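Local coordinates for protein nitrophorin Cim l NP (Cimex lectularius, PDB 2IMQ) that carries nitric oxide on a heme b and releases it into the victim during feeding, which widens the blood vessels, at residues A[175-180]-A[198-203]; A[148-153]-A[208-213]; A[112-117]-A[133-138]. One frame throughout, in Å; residues are numbered along the deposited sequence.

In the fold
Contacts 2 and 3 are buried, whereas contact 1 lies farther out, about 19 Å between its centre and that of the chain, and is only partly buried. Contact 3 pairs the two strands of one hairpin through backbone bonds; contact 2 joins two loops by aromatic packing without a direct hydrogen bond; contact 1 joins a loop to the start of helix 201-206 through backbone and amide bonds. Contact 1 is nested within the loop that contact 2 closes, and the two touch where Gln-200 CB meets Tyr-148 OH at 3.3 Å. Contacts 2 and 3 meet through Ser-134 OG and Ala-149 O, 2.7 Å apart, a probable hydrogen bond.

Contact 1 (A[175-180]-A[198-203]); sequences RVETNA and FDQLKK
Glu-177, Phe-198 and Gln-200 carry this contact, where the amide of Gln-200 ties two points of the 175-180 loop together. Gln-200 OE1 accepts from Arg-175 N at 2.8 Å, while NE2 donates almost straight (174°) to Glu-177 OE1 at 2.9 Å. The acceptor lies in the amide plane, yet the amide comes from above the carboxylate, and the two planes stand 81° apart. Glu-177 CG is anti to the backbone N (chi1 -165°), and the extended chain beyond it carries OE1 to this meeting. Backbone bonds frame the amide: Gln-200 N donates to Arg-175 O, and Glu-177 N to Phe-198 O. Between them Val-176 and Asp-199 form a single beta bridge, joining the loop before helix 180-188 to the turn into helix 201-206. Thr-178 CB sits over one face of the Phe-198 ring, displaced toward its rim and 4.2 Å from its centroid, a CH-pi contact. Lys-147 gives Gln-200 OE1 a second donor. Asp-199 caps Leu-201 N and forms a salt bridge with Arg-244. With both ends of the buried amide engaged, its rotation is fixed; Lys-203 NZ, 4.3 Å from Glu-177 OE1, would add at most a longer-range attraction.

Contact 2 (A[148-153]-A[208-213]); sequences YAYDTR and KLFDGW
The ring of Tyr-150 wedges against Leu-209 and Phe-210, and this is the tightly packed half of the contact. Leu-209 CA stands over the centre of the tyrosine ring, 4.2 Å from its centroid and close to the ring normal, a CH-pi contact. Toward the rim of that face Phe-210 N approaches Tyr-150 CE1 to 3.4 Å, and Leu-209 CD2 reaches Tyr-150 CD2 at 3.7 Å. Tyr-150 also turns an edge to the face of Phe-210: the pair is T-shaped, with centroids 5.0 Å apart and planes at 69°. CD1 of the tyrosine lies above the phenylalanine ring near its rim, and its CB makes a second CH-pi contact with the same ring. A chi1 of -176° swings the tyrosine ring away from its own backbone N and sends it from the 148-153 loop past Phe-210, the two side chains running in opposite directions. Packing is thinner around Tyr-148, where Leu-209 CD1 meets the ring edge at Tyr-148 CD1, 4.0 Å away.

The polar margin lies at the hydroxyl end of Tyr-150. One water donates to Lys-208 O at 2.7 Å, accepts from Asp-211 N and makes a weak bond to Tyr-150 OH, which also hydrogen-bonds Asp-155. Water thus mediates here between the 208-213 loop and a tyrosine whose ring is packed against Leu-209 and Phe-210.

Lys-208 closes helix 201-206 as the C-prime residue of a Schellman motif, so the loop that meets Tyr-150 leaves directly from that helix end. Trp-168, from strand 165-169, meets the rings of Tyr-150, Phe-210 and Trp-213, while Phe-210 also packs on Leu-201 of helix 201-206 and Leu-246 of strand 243-248.

Contact 3 (A[112-117]-A[133-138]); sequences QKKSGG and TSRMSD
Arg-135 reaches across to Lys-114 and Ser-115 beside the antiparallel pairing of the two strands. The side chain springs from a hydrogen-bonded pair: Gly-116 N donates to Arg-135 O and Arg-135 N to Gly-116 O, both at 2.9 Å. CB itself has no close partner across the contact, and the touching begins at CG. The trans first torsion (-178°) sends the chain out from the strand, and the bend at chi2 (-75°) turns it along the neighbouring segment. Arg-135 CG passes Lys-114 O at 4.0 Å, and CD closes on that oxygen to 3.2 Å. NE and CZ then bring the guanidinium beneath it, so that Lys-114 O rests over one face without a hydrogen bond; Thr-83 supplies this carbonyl with a donor. At the edge of the plane Arg-135 NH1 donates to Ser-115 OG at 2.9 Å, a bent bond (137°), and this hydroxyl also bonds Asp-140. Arg-135 NH2, at the tip, lies 4.1 Å from Lys-114 NZ, the two like-charged side chains pointing the same way.

One step along, Gly-117 and Ser-134 form a non-hydrogen-bonded pair, their CA atoms only 3.9 Å apart. This alternation is that of antiparallel strands; with 116-124 and 127-135 consecutive in the chain and joined by a short turn, they form a beta hairpin in one sheet of the DNase I-like beta-sandwich.

Contact 1 (A[175-180]-A[198-203])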
loop_
_atom_site.group_PDB
_atom_site.type_symbol
_atom_site.label_atom_id
_atom_site.label_comp_id
_atom_site.label_asym_id
_atom_site.label_seq_id
_atom_site.Cartn_x
_atom_site.Cartn_y
_atom_site.Cartn_z
ATOM N N ARG A 175 -7.930 0.363 -12.386
ATOM C CA ARG A 175 -8.714 1.584 -12.606
ATOM C C ARG A 175 -10.193 1.239 -12.779
ATOM O O ARG A 175 -10.569 0.082 -12.781
ATOM C CB ARG A 175 -8.181 2.360 -13.797
ATOM C CG ARG A 175 -6.693 2.755 -13.673
ATOM C CD ARG A 175 -6.524 3.816 -12.619
ATOM N NE ARG A 175 -5.186 4.361 -12.494
ATOM C CZ ARG A 175 -4.289 3.947 -11.608
ATOM N NH1 ARG A 175 -4.550 2.919 -10.804
ATOM N NH2 ARG A 175 -3.124 4.542 -11.536
ATOM N N VAL A 176 -10.998 2.285 -12.884
ATOM C CA VAL A 176 -12.411 2.126 -13.113
ATOM C C VAL A 176 -12.654 2.191 -14.601
ATOM O O VAL A 176 -12.386 3.217 -15.234
ATOM C CB VAL A 176 -13.159 3.234 -12.343
ATOM C CG1 VAL A 176 -14.613 3.358 -12.766
ATOM C CG2 VAL A 176 -13.116 2.995 -10.824
ATOM N N GLU A 177 -13.193 1.119 -15.148
ATOM C CA GLU A 177 -13.376 0.967 -16.568
ATOM C C GLU A 177 -14.802 1.389 -16.965
ATOM O O GLU A 177 -15.644 0.577 -17.292
ATOM C CB GLU A 177 -13.081 -0.478 -16.947
ATOM C CG GLU A 177 -12.895 -0.652 -18.441
ATOM C CD GLU A 177 -12.380 -1.987 -18.868
ATOM O OE1 GLU A 177 -11.661 -2.640 -18.083
ATOM O OE2 GLU A 177 -12.688 -2.345 -20.044
ATOM N N THR A 178 -15.029 2.684 -16.967
ATOM C CA THR A 178 -16.195 3.303 -17.565
ATOM C C THR A 178 -15.812 4.710 -17.935
ATOM O O THR A 178 -14.700 5.178 -17.693
ATOM C CB THR A 178 -17.395 3.259 -16.612
ATOM O OG1 THR A 178 -18.590 3.654 -17.291
ATOM C CG2 THR A 178 -17.253 4.142 -15.397
ATOM N N ASN A 179 -16.736 5.440 -18.545
ATOM C CA ASN A 179 -16.431 6.792 -18.927
ATOM C C ASN A 179 -16.534 7.739 -17.742
ATOM O O ASN A 179 -17.146 7.435 -16.720
ATOM C CB ASN A 179 -17.327 7.234 -20.097
ATOM C CG ASN A 179 -18.766 7.284 -19.682
ATOM O OD1 ASN A 179 -19.173 8.237 -19.017
ATOM N ND2 ASN A 179 -19.533 6.304 -20.082
ATOM N N ALA A 180 -15.921 8.891 -17.899
ATOM C CA ALA A 180 -15.822 9.857 -16.827
ATOM C C ALA A 180 -17.173 10.412 -16.429
ATOM O O ALA A 180 -17.408 10.748 -15.282
ATOM C CB ALA A 180 -14.884 10.963 -17.142
ATOM N N PHE A 198 -17.377 -1.359 -11.852
ATOM C CA PHE A 198 -16.532 -1.101 -13.039
ATOM C C PHE A 198 -15.043 -1.168 -12.703
ATOM O O PHE A 198 -14.217 -1.076 -13.603
ATOM C CB PHE A 198 -16.881 0.254 -13.635
ATOM C CG PHE A 198 -18.294 0.341 -14.045
ATOM C CD1 PHE A 198 -19.221 1.008 -13.272
ATOM C CD2 PHE A 198 -18.724 -0.261 -15.212
ATOM C CE1 PHE A 198 -20.537 1.055 -13.640
ATOM C CE2 PHE A 198 -20.073 -0.170 -15.576
ATOM C CZ PHE A 198 -20.945 0.464 -14.785
ATOM N N ASP A 199 -14.688 -1.311 -11.433
ATOM C CA ASP A 199 -13.325 -1.392 -11.038
ATOM C C ASP A 199 -12.705 -2.696 -11.552
ATOM O O ASP A 199 -13.325 -3.741 -11.594
ATOM C CB ASP A 199 -13.230 -1.298 -9.496
ATOM C CG ASP A 199 -11.827 -1.485 -9.024
ATOM O OD1 ASP A 199 -11.024 -0.510 -9.045
ATOM O OD2 ASP A 199 -11.457 -2.598 -8.541
ATOM N N GLN A 200 -11.425 -2.589 -11.908
ATOM C CA GLN A 200 -10.719 -3.720 -12.575
ATOM C C GLN A 200 -10.157 -4.784 -11.638
ATOM O O GLN A 200 -9.687 -5.790 -12.108
ATOM C CB GLN A 200 -9.629 -3.162 -13.476
ATOM C CG GLN A 200 -10.151 -2.415 -14.680
ATOM C CD GLN A 200 -9.143 -1.620 -15.402
ATOM O OE1 GLN A 200 -8.201 -1.077 -14.820
ATOM N NE2 GLN A 200 -9.392 -1.432 -16.696
ATOM N N LEU A 201 -10.239 -4.623 -10.320
ATOM C CA LEU A 201 -9.650 -5.645 -9.456
ATOM C C LEU A 201 -10.329 -6.975 -9.705
ATOM O O LEU A 201 -9.673 -8.014 -9.785
ATOM C CB LEU A 201 -9.697 -5.225 -7.995
ATOM C CG LEU A 201 -9.044 -6.252 -7.039
ATOM C CD1 LEU A 201 -7.581 -6.417 -7.354
ATOM C CD2 LEU A 201 -9.245 -5.749 -5.618
ATOM N N LYS A 202 -11.648 -7.004 -9.838
ATOM C CA LYS A 202 -12.321 -8.270 -10.093
ATOM C C LYS A 202 -11.934 -8.895 -11.408
ATOM O O LYS A 202 -11.925 -10.100 -11.534
ATOM C CB LYS A 202 -13.835 -8.071 -10.054
ATOM C CG LYS A 202 -14.384 -7.172 -11.092
ATOM C CD LYS A 202 -15.948 -7.070 -11.050
ATOM C CE LYS A 202 -16.412 -6.268 -9.885
ATOM N NZ LYS A 202 -15.734 -4.930 -9.602
ATOM N N LYS A 203 -11.617 -8.056 -12.384
ATOM C CA LYS A 203 -11.110 -8.541 -13.700
ATOM C C LYS A 203 -9.736 -9.143 -13.564
ATOM O O LYS A 203 -9.483 -10.228 -14.099
ATOM C CB LYS A 203 -11.077 -7.409 -14.700
ATOM C CG LYS A 203 -12.437 -6.773 -14.974
ATOM C CD LYS A 203 -12.241 -5.665 -16.066
ATOM C CE LYS A 203 -13.484 -4.951 -16.390
ATOM N NZ LYS A 203 -14.293 -5.921 -17.163
#

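Contact 2 (A[148-153]-A[208-213])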
loop_
_atom_site.group_PDB
_atom_site.type_symbol
_atom_site.label_atom_id
_atom_site.label_comp_id
_atom_site.label_asym_id
_atom_site.label_seq_id
_atom_site.Cartn_x
_atom_site.Cartn_y
_atom_site.Cartn_z
ATOM N N TYR A 148 -1.718 -4.814 -14.883
ATOM C CA TYR A 148 -1.880 -4.770 -13.423
ATOM C C TYR A 148 -0.526 -5.078 -12.745
ATOM O O TYR A 148 0.272 -5.866 -13.206
ATOM C CB TYR A 148 -2.958 -5.735 -12.984
ATOM C CG TYR A 148 -4.289 -5.503 -13.686
ATOM C CD1 TYR A 148 -4.868 -6.477 -14.493
ATOM C CD2 TYR A 148 -4.919 -4.289 -13.625
ATOM C CE1 TYR A 148 -6.050 -6.252 -15.173
ATOM C CE2 TYR A 148 -6.097 -4.049 -14.327
ATOM C CZ TYR A 148 -6.667 -5.021 -15.069
ATOM O OH TYR A 148 -7.799 -4.745 -15.765
ATOM N N ALA A 149 -0.329 -4.461 -11.572
ATOM C CA ALA A 149 0.916 -4.553 -10.838
ATOM C C ALA A 149 0.948 -5.812 -9.966
ATOM O O ALA A 149 1.053 -5.771 -8.746
ATOM C CB ALA A 149 1.157 -3.297 -10.040
ATOM N N TYR A 150 0.868 -6.944 -10.631
ATOM C CA TYR A 150 0.973 -8.247 -10.024
ATOM C C TYR A 150 2.137 -9.019 -10.672
ATOM O O TYR A 150 2.340 -8.945 -11.890
ATOM C CB TYR A 150 -0.288 -9.080 -10.217
ATOM C CG TYR A 150 -0.250 -10.419 -9.519
ATOM C CD1 TYR A 150 -0.555 -10.502 -8.202
ATOM C CD2 TYR A 150 0.093 -11.581 -10.196
ATOM C CE1 TYR A 150 -0.498 -11.704 -7.541
ATOM C CE2 TYR A 150 0.140 -12.780 -9.561
ATOM C CZ TYR A 150 -0.185 -12.865 -8.230
ATOM O OH TYR A 150 -0.113 -14.069 -7.547
ATOM N N ASP A 151 2.891 -9.745 -9.860
ATOM C CA ASP A 151 3.796 -10.752 -10.341
ATOM C C ASP A 151 3.787 -11.838 -9.278
ATOM O O ASP A 151 3.759 -11.572 -8.068
ATOM C CB ASP A 151 5.181 -10.119 -10.469
ATOM C CG ASP A 151 6.203 -11.010 -11.166
ATOM O OD1 ASP A 151 6.627 -11.996 -10.555
ATOM O OD2 ASP A 151 6.615 -10.748 -12.310
ATOM N N THR A 152 3.903 -13.089 -9.717
ATOM C CA THR A 152 3.756 -14.205 -8.754
ATOM C C THR A 152 4.913 -14.196 -7.783
ATOM O O THR A 152 4.765 -14.677 -6.686
ATOM C CB THR A 152 3.676 -15.546 -9.469
ATOM O OG1 THR A 152 4.779 -15.624 -10.357
ATOM C CG2 THR A 152 2.442 -15.627 -10.288
ATOM N N ARG A 153 6.068 -13.655 -8.174
ATOM C CA ARG A 153 7.229 -13.579 -7.298
ATOM C C ARG A 153 7.035 -12.674 -6.104
ATOM O O ARG A 153 7.763 -12.740 -5.139
ATOM C CB ARG A 153 8.444 -13.083 -8.073
ATOM C CG ARG A 153 8.944 -14.081 -9.152
ATOM C CD ARG A 153 10.009 -13.462 -9.990
ATOM N NE ARG A 153 9.449 -12.531 -10.976
ATOM C CZ ARG A 153 10.169 -11.805 -11.832
ATOM N NH1 ARG A 153 11.487 -11.934 -11.861
ATOM N NH2 ARG A 153 9.580 -10.981 -12.680
ATOM N N LYS A 208 -6.764 -14.605 -12.626
ATOM C CA LYS A 208 -5.903 -15.270 -11.660
ATOM C C LYS A 208 -4.738 -14.441 -11.127
ATOM O O LYS A 208 -3.694 -14.935 -10.675
ATOM C CB LYS A 208 -5.464 -16.687 -12.169
ATOM C CG LYS A 208 -6.640 -17.543 -12.609
ATOM C CD LYS A 208 -7.667 -17.640 -11.518
ATOM C CE LYS A 208 -8.700 -18.691 -11.723
ATOM N NZ LYS A 208 -9.672 -18.669 -10.591
ATOM N N LEU A 209 -4.971 -13.149 -11.093
ATOM C CA LEU A 209 -4.043 -12.240 -10.432
ATOM C C LEU A 209 -4.714 -11.884 -9.093
ATOM O O LEU A 209 -5.946 -11.863 -8.931
ATOM C CB LEU A 209 -3.819 -11.045 -11.343
ATOM C CG LEU A 209 -3.457 -11.311 -12.840
ATOM C CD1 LEU A 209 -3.216 -10.007 -13.589
ATOM C CD2 LEU A 209 -2.266 -12.202 -13.041
ATOM N N PHE A 210 -3.895 -11.686 -8.090
ATOM C CA PHE A 210 -4.392 -11.318 -6.768
ATOM C C PHE A 210 -5.367 -12.387 -6.257
ATOM O O PHE A 210 -6.306 -12.053 -5.511
ATOM C CB PHE A 210 -4.997 -9.899 -6.732
ATOM C CG PHE A 210 -4.056 -8.816 -7.152
ATOM C CD1 PHE A 210 -4.213 -8.163 -8.377
ATOM C CD2 PHE A 210 -3.022 -8.437 -6.343
ATOM C CE1 PHE A 210 -3.313 -7.181 -8.726
ATOM C CE2 PHE A 210 -2.165 -7.451 -6.723
ATOM C CZ PHE A 210 -2.299 -6.853 -7.900
ATOM N N ASP A 211 -5.109 -13.667 -6.648
ATOM C CA ASP A 211 -5.939 -14.813 -6.317
ATOM C C ASP A 211 -6.112 -14.903 -4.826
ATOM O O ASP A 211 -5.121 -15.067 -4.146
ATOM C CB ASP A 211 -5.335 -16.145 -6.839
ATOM C CG ASP A 211 -6.332 -17.247 -6.876
ATOM O OD1 ASP A 211 -6.223 -18.133 -7.733
ATOM O OD2 ASP A 211 -7.313 -17.301 -6.096
ATOM N N GLY A 212 -7.354 -14.813 -4.285
ATOM C CA GLY A 212 -7.554 -15.027 -2.857
ATOM C C GLY A 212 -7.249 -13.864 -1.937
ATOM O O GLY A 212 -7.351 -14.008 -0.725
ATOM N N TRP A 213 -6.848 -12.741 -2.515
ATOM C CA TRP A 213 -6.563 -11.541 -1.760
ATOM C C TRP A 213 -7.846 -10.773 -1.582
ATOM O O TRP A 213 -8.702 -10.729 -2.481
ATOM C CB TRP A 213 -5.533 -10.714 -2.460
ATOM C CG TRP A 213 -4.128 -11.259 -2.487
ATOM C CD1 TRP A 213 -3.626 -12.186 -3.348
ATOM C CD2 TRP A 213 -3.063 -10.885 -1.624
ATOM N NE1 TRP A 213 -2.318 -12.448 -3.045
ATOM C CE2 TRP A 213 -1.944 -11.638 -1.992
ATOM C CE3 TRP A 213 -2.943 -9.960 -0.582
ATOM C CZ2 TRP A 213 -0.712 -11.477 -1.391
ATOM C CZ3 TRP A 213 -1.754 -9.827 0.063
ATOM C CH2 TRP A 213 -0.618 -10.553 -0.347
HETATM O O HOH W 1 -2.802 -14.799 -8.157
#

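Contact 3 (A[112-117]-A[133-138])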
loop_
_atom_site.group_PDB
_atom_site.type_symbol
_atom_site.label_atom_id
_atom_site.label_comp_id
_atom_site.label_asym_id
_atom_site.label_seq_id
_atom_site.Cartn_x
_atom_site.Cartn_y
_atom_site.Cartn_z
ATOM N N GLN A 112 14.830 -1.016 -17.335
ATOM C CA GLN A 112 15.110 0.217 -16.639
ATOM C C GLN A 112 14.789 0.128 -15.146
ATOM O O GLN A 112 14.965 1.096 -14.414
ATOM C CB GLN A 112 14.303 1.362 -17.264
ATOM C CG GLN A 112 14.783 1.776 -18.638
ATOM C CD GLN A 112 14.222 3.121 -19.042
ATOM O OE1 GLN A 112 14.425 4.138 -18.348
ATOM N NE2 GLN A 112 13.497 3.139 -20.140
ATOM N N LYS A 113 14.283 -1.029 -14.721
ATOM C CA LYS A 113 13.974 -1.286 -13.315
ATOM C C LYS A 113 12.939 -0.301 -12.753
ATOM O O LYS A 113 13.017 0.029 -11.580
ATOM C CB LYS A 113 15.209 -1.218 -12.387
ATOM C CG LYS A 113 16.469 -2.033 -12.745
ATOM C CD LYS A 113 17.711 -1.573 -11.917
ATOM C CE LYS A 113 18.002 -0.053 -12.054
ATOM N NZ LYS A 113 17.661 0.515 -13.392
ATOM N N LYS A 114 11.980 0.126 -13.586
ATOM C CA LYS A 114 10.908 1.049 -13.149
ATOM C C LYS A 114 9.660 0.358 -12.659
ATOM O O LYS A 114 8.868 0.979 -11.960
ATOM C CB LYS A 114 10.517 1.995 -14.258
ATOM C CG LYS A 114 11.622 2.997 -14.613
ATOM C CD LYS A 114 11.043 4.401 -14.677
ATOM C CE LYS A 114 10.216 4.656 -15.916
ATOM N NZ LYS A 114 9.643 6.037 -15.926
ATOM N N SER A 115 9.454 -0.886 -13.026
ATOM C CA SER A 115 8.272 -1.658 -12.633
ATOM C C SER A 115 8.672 -2.958 -11.936
ATOM O O SER A 115 9.781 -3.489 -12.159
ATOM C CB SER A 115 7.422 -1.965 -13.861
ATOM O OG SER A 115 6.888 -0.769 -14.418
ATOM N N GLY A 116 7.815 -3.440 -11.058
ATOM C CA GLY A 116 8.036 -4.654 -10.321
ATOM C C GLY A 116 7.456 -4.480 -8.944
ATOM O O GLY A 116 6.331 -4.011 -8.827
ATOM N N GLY A 117 8.217 -4.855 -7.930
ATOM C CA GLY A 117 7.778 -4.684 -6.609
ATOM C C GLY A 117 8.831 -5.026 -5.593
ATOM O O GLY A 117 9.991 -5.378 -5.923
ATOM N N THR A 133 4.741 -4.135 -1.942
ATOM C CA THR A 133 4.255 -3.064 -2.838
ATOM C C THR A 133 4.680 -3.354 -4.284
ATOM O O THR A 133 5.623 -4.120 -4.518
ATOM C CB THR A 133 4.709 -1.664 -2.358
ATOM O OG1 THR A 133 3.933 -0.638 -3.018
ATOM C CG2 THR A 133 6.127 -1.374 -2.625
ATOM N N SER A 134 4.001 -2.753 -5.253
ATOM C CA SER A 134 4.290 -3.016 -6.635
ATOM C C SER A 134 3.928 -1.820 -7.469
ATOM O O SER A 134 3.175 -0.930 -7.045
ATOM C CB SER A 134 3.559 -4.255 -7.082
ATOM O OG SER A 134 2.140 -4.075 -6.953
ATOM N N ARG A 135 4.436 -1.831 -8.684
ATOM C CA ARG A 135 4.271 -0.683 -9.597
ATOM C C ARG A 135 4.362 -1.204 -11.013
ATOM O O ARG A 135 5.304 -1.933 -11.354
ATOM C CB ARG A 135 5.379 0.348 -9.356
ATOM C CG ARG A 135 5.351 1.600 -10.159
ATOM C CD ARG A 135 5.777 1.498 -11.568
ATOM N NE ARG A 135 6.127 2.826 -12.037
ATOM C CZ ARG A 135 6.469 3.087 -13.275
ATOM N NH1 ARG A 135 6.571 2.090 -14.124
ATOM N NH2 ARG A 135 6.748 4.331 -13.645
ATOM N N MET A 136 3.380 -0.886 -11.826
ATOM C CA MET A 136 3.385 -1.281 -13.233
ATOM C C MET A 136 2.909 -0.088 -14.055
ATOM O O MET A 136 2.054 0.693 -13.621
ATOM C CB MET A 136 2.469 -2.438 -13.467
ATOM C CG MET A 136 2.584 -3.088 -14.813
ATOM S SD MET A 136 4.201 -3.760 -15.100
ATOM C CE MET A 136 4.229 -5.120 -13.927
ATOM N N SER A 137 3.426 0.007 -15.284
ATOM C CA SER A 137 3.004 1.022 -16.265
ATOM C C SER A 137 1.905 0.481 -17.163
ATOM O O SER A 137 1.872 -0.708 -17.409
ATOM C CB SER A 137 4.220 1.438 -17.136
ATOM O OG SER A 137 4.658 0.400 -17.958
ATOM N N ASP A 138 1.065 1.320 -17.702
ATOM C CA ASP A 138 0.073 0.900 -18.645
ATOM C C ASP A 138 0.671 0.244 -19.853
ATOM O O ASP A 138 0.061 -0.618 -20.431
ATOM C CB ASP A 138 -0.705 2.130 -19.115
ATOM C CG ASP A 138 -1.846 2.463 -18.231
ATOM O OD1 ASP A 138 -2.070 1.777 -17.239
ATOM O OD2 ASP A 138 -2.668 3.340 -18.517
#